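Molybdopterin converting factor, subunit 1 (PDB 1VJK) is probably the small ubiquitin-like subunit of the molybdopterin converting factor, serving molybdopterin biosynthesis as a MoaD-type sulfur carrier. Local coordinates at residues A[17-22]-A[65-70]. Residues are numbered along the deposited sequence; the frame is centred on the assembly and turned at random.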
loop_
_atom_site.group_PDB
_atom_site.type_symbol
_atom_site.label_atom_id
_atom_site.label_comp_id
_atom_site.label_asym_id
_atom_site.label_seq_id
_atom_site.Cartn_x
_atom_site.Cartn_y
_atom_site.Cartn_z
ATOM N N PHE A 17 8.173 1.785 4.357
ATOM C CA PHE A 17 8.861 2.394 5.476
ATOM C C PHE A 17 9.238 1.395 6.536
ATOM O O PHE A 17 8.548 0.401 6.746
ATOM C CB PHE A 17 7.964 3.475 6.109
ATOM C CG PHE A 17 7.743 4.661 5.225
ATOM C CD1 PHE A 17 8.555 5.790 5.353
ATOM C CD2 PHE A 17 6.723 4.656 4.266
ATOM C CE1 PHE A 17 8.356 6.906 4.537
ATOM C CE2 PHE A 17 6.522 5.752 3.434
ATOM C CZ PHE A 17 7.338 6.887 3.576
ATOM N N ALA A 18 10.330 1.697 7.238
ATOM C CA ALA A 18 10.744 0.936 8.414
ATOM C C ALA A 18 10.841 -0.561 8.078
ATOM O O ALA A 18 11.456 -0.912 7.063
ATOM C CB ALA A 18 9.825 1.216 9.601
ATOM N N ARG A 19 10.256 -1.444 8.897
ATOM C CA ARG A 19 10.520 -2.878 8.663
ATOM C C ARG A 19 9.926 -3.376 7.366
ATOM O O ARG A 19 10.348 -4.407 6.848
ATOM C CB ARG A 19 10.078 -3.745 9.843
ATOM C CG ARG A 19 8.599 -3.922 10.009
ATOM C CD ARG A 19 8.311 -4.702 11.269
ATOM N NE ARG A 19 6.888 -4.818 11.520
ATOM C CZ ARG A 19 6.118 -5.816 11.061
ATOM N NH1 ARG A 19 6.637 -6.812 10.333
ATOM N NH2 ARG A 19 4.800 -5.792 11.351
ATOM N N PHE A 20 8.971 -2.635 6.807
ATOM C CA PHE A 20 8.333 -3.061 5.548
ATOM C C PHE A 20 9.259 -2.924 4.362
ATOM O O PHE A 20 9.025 -3.563 3.334
ATOM C CB PHE A 20 6.979 -2.354 5.382
ATOM C CG PHE A 20 6.067 -2.642 6.514
ATOM C CD1 PHE A 20 5.736 -3.950 6.824
ATOM C CD2 PHE A 20 5.594 -1.624 7.349
ATOM C CE1 PHE A 20 4.951 -4.268 7.921
ATOM C CE2 PHE A 20 4.791 -1.942 8.452
ATOM C CZ PHE A 20 4.463 -3.269 8.733
ATOM N N ARG A 21 10.328 -2.147 4.514
ATOM C CA ARG A 21 11.394 -2.124 3.507
ATOM C C ARG A 21 12.072 -3.481 3.425
ATOM O O ARG A 21 12.473 -3.897 2.327
ATOM C CB ARG A 21 12.434 -1.050 3.850
ATOM C CG ARG A 21 11.879 0.339 3.725
ATOM C CD ARG A 21 12.828 1.430 4.177
ATOM N NE ARG A 21 12.443 2.719 3.598
ATOM C CZ ARG A 21 13.197 3.814 3.618
ATOM N NH1 ARG A 21 14.403 3.797 4.183
ATOM N NH2 ARG A 21 12.747 4.927 3.047
ATOM N N GLN A 22 12.252 -4.166 4.564
ATOM C CA GLN A 22 12.812 -5.501 4.527
ATOM C C GLN A 22 11.855 -6.518 4.018
ATOM O O GLN A 22 12.268 -7.414 3.299
ATOM C CB GLN A 22 13.339 -5.966 5.884
ATOM C CG GLN A 22 14.690 -5.408 6.264
ATOM C CD GLN A 22 14.679 -3.917 6.377
ATOM O OE1 GLN A 22 14.022 -3.355 7.271
ATOM N NE2 GLN A 22 15.385 -3.244 5.466
ATOM N N ASP A 65 -3.984 -0.245 15.753
ATOM C CA ASP A 65 -3.981 -1.672 16.115
ATOM C C ASP A 65 -3.530 -2.586 14.968
ATOM O O ASP A 65 -3.214 -3.759 15.185
ATOM C CB ASP A 65 -5.354 -2.097 16.626
ATOM C CG ASP A 65 -5.789 -1.307 17.854
ATOM O OD1 ASP A 65 -4.935 -1.066 18.746
ATOM O OD2 ASP A 65 -6.958 -0.882 18.007
ATOM N N ALA A 66 -3.512 -2.040 13.755
ATOM C CA ALA A 66 -3.050 -2.765 12.569
ATOM C C ALA A 66 -1.531 -2.846 12.534
ATOM O O ALA A 66 -0.843 -2.103 13.221
ATOM C CB ALA A 66 -3.566 -2.060 11.317
ATOM N N ASP A 67 -1.006 -3.764 11.738
ATOM C CA ASP A 67 0.431 -3.803 11.506
ATOM C C ASP A 67 0.864 -2.720 10.523
ATOM O O ASP A 67 1.993 -2.221 10.613
ATOM C CB ASP A 67 0.859 -5.161 10.954
ATOM C CG ASP A 67 0.586 -6.284 11.909
ATOM O OD1 ASP A 67 1.093 -6.218 13.061
ATOM O OD2 ASP A 67 -0.128 -7.265 11.615
ATOM N N VAL A 68 -0.024 -2.384 9.576
ATOM C CA VAL A 68 0.314 -1.517 8.462
ATOM C C VAL A 68 -0.788 -0.490 8.313
ATOM O O VAL A 68 -1.965 -0.834 8.381
ATOM C CB VAL A 68 0.368 -2.310 7.110
ATOM C CG1 VAL A 68 0.872 -1.425 5.971
ATOM C CG2 VAL A 68 1.230 -3.575 7.200
ATOM N N ASN A 69 -0.395 0.752 8.045
ATOM C CA ASN A 69 -1.318 1.760 7.543
ATOM C C ASN A 69 -0.789 2.258 6.222
ATOM O O ASN A 69 0.415 2.130 5.921
ATOM C CB ASN A 69 -1.424 2.976 8.494
ATOM C CG ASN A 69 -2.265 2.720 9.776
ATOM O OD1 ASN A 69 -2.470 3.658 10.557
ATOM N ND2 ASN A 69 -2.733 1.485 9.996
ATOM N N ILE A 70 -1.689 2.816 5.417
ATOM C CA ILE A 70 -1.280 3.365 4.109
ATOM C C ILE A 70 -1.765 4.785 3.960
ATOM O O ILE A 70 -2.684 5.222 4.678
ATOM C CB ILE A 70 -1.751 2.492 2.906
ATOM C CG1 ILE A 70 -3.283 2.526 2.737
ATOM C CG2 ILE A 70 -1.162 1.054 2.981
ATOM C CD1 ILE A 70 -3.811 3.682 1.807
#
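With CG opposite the carbonyl carbon and beside the backbone N (chi1 -58°), Phe20 sends its ring from the first turn of helix 19-24 toward Val68. CG2 of Val68 likewise lies opposite its own carbonyl carbon, and this methyl, from a branched apolar residue suited to a buried site, meets the far end of the ring at an oblique slant, Phe20 CZ to Val68 CG2 being 3.6 Å. A long flat aromatic suits the place because it spans backbones whose nearest CA atoms, those of Phe20 and Val68, stand 8.7 Å apart. The same CZ also approaches Asp67 O at 3.3 Å; the carbonyl oxygen sits at the ring edge, near the ring plane, where it faces weakly positive C-H groups. In this ubiquitin-like fold of the ThiS/MoaD family, the contact joins the short helix following strand 10-16 to the lead-in of edge strand 69-72, and Pro93 also packs on Phe20. Arg19 CG lies over one ring face, and Phe20 CE1 over the guanidinium centre, 3.6 Å from its plane. Were Phe20 an alanine, a gap would probably open beside Val68 CG2 and the guanidinium would be freer to turn. Long enough to pass the ring, Arg19 pairs through NH2 with Glu56, staying 4.1 Å from Asp67 OD1, while the short Asp67 offers OD2 to Val57 N.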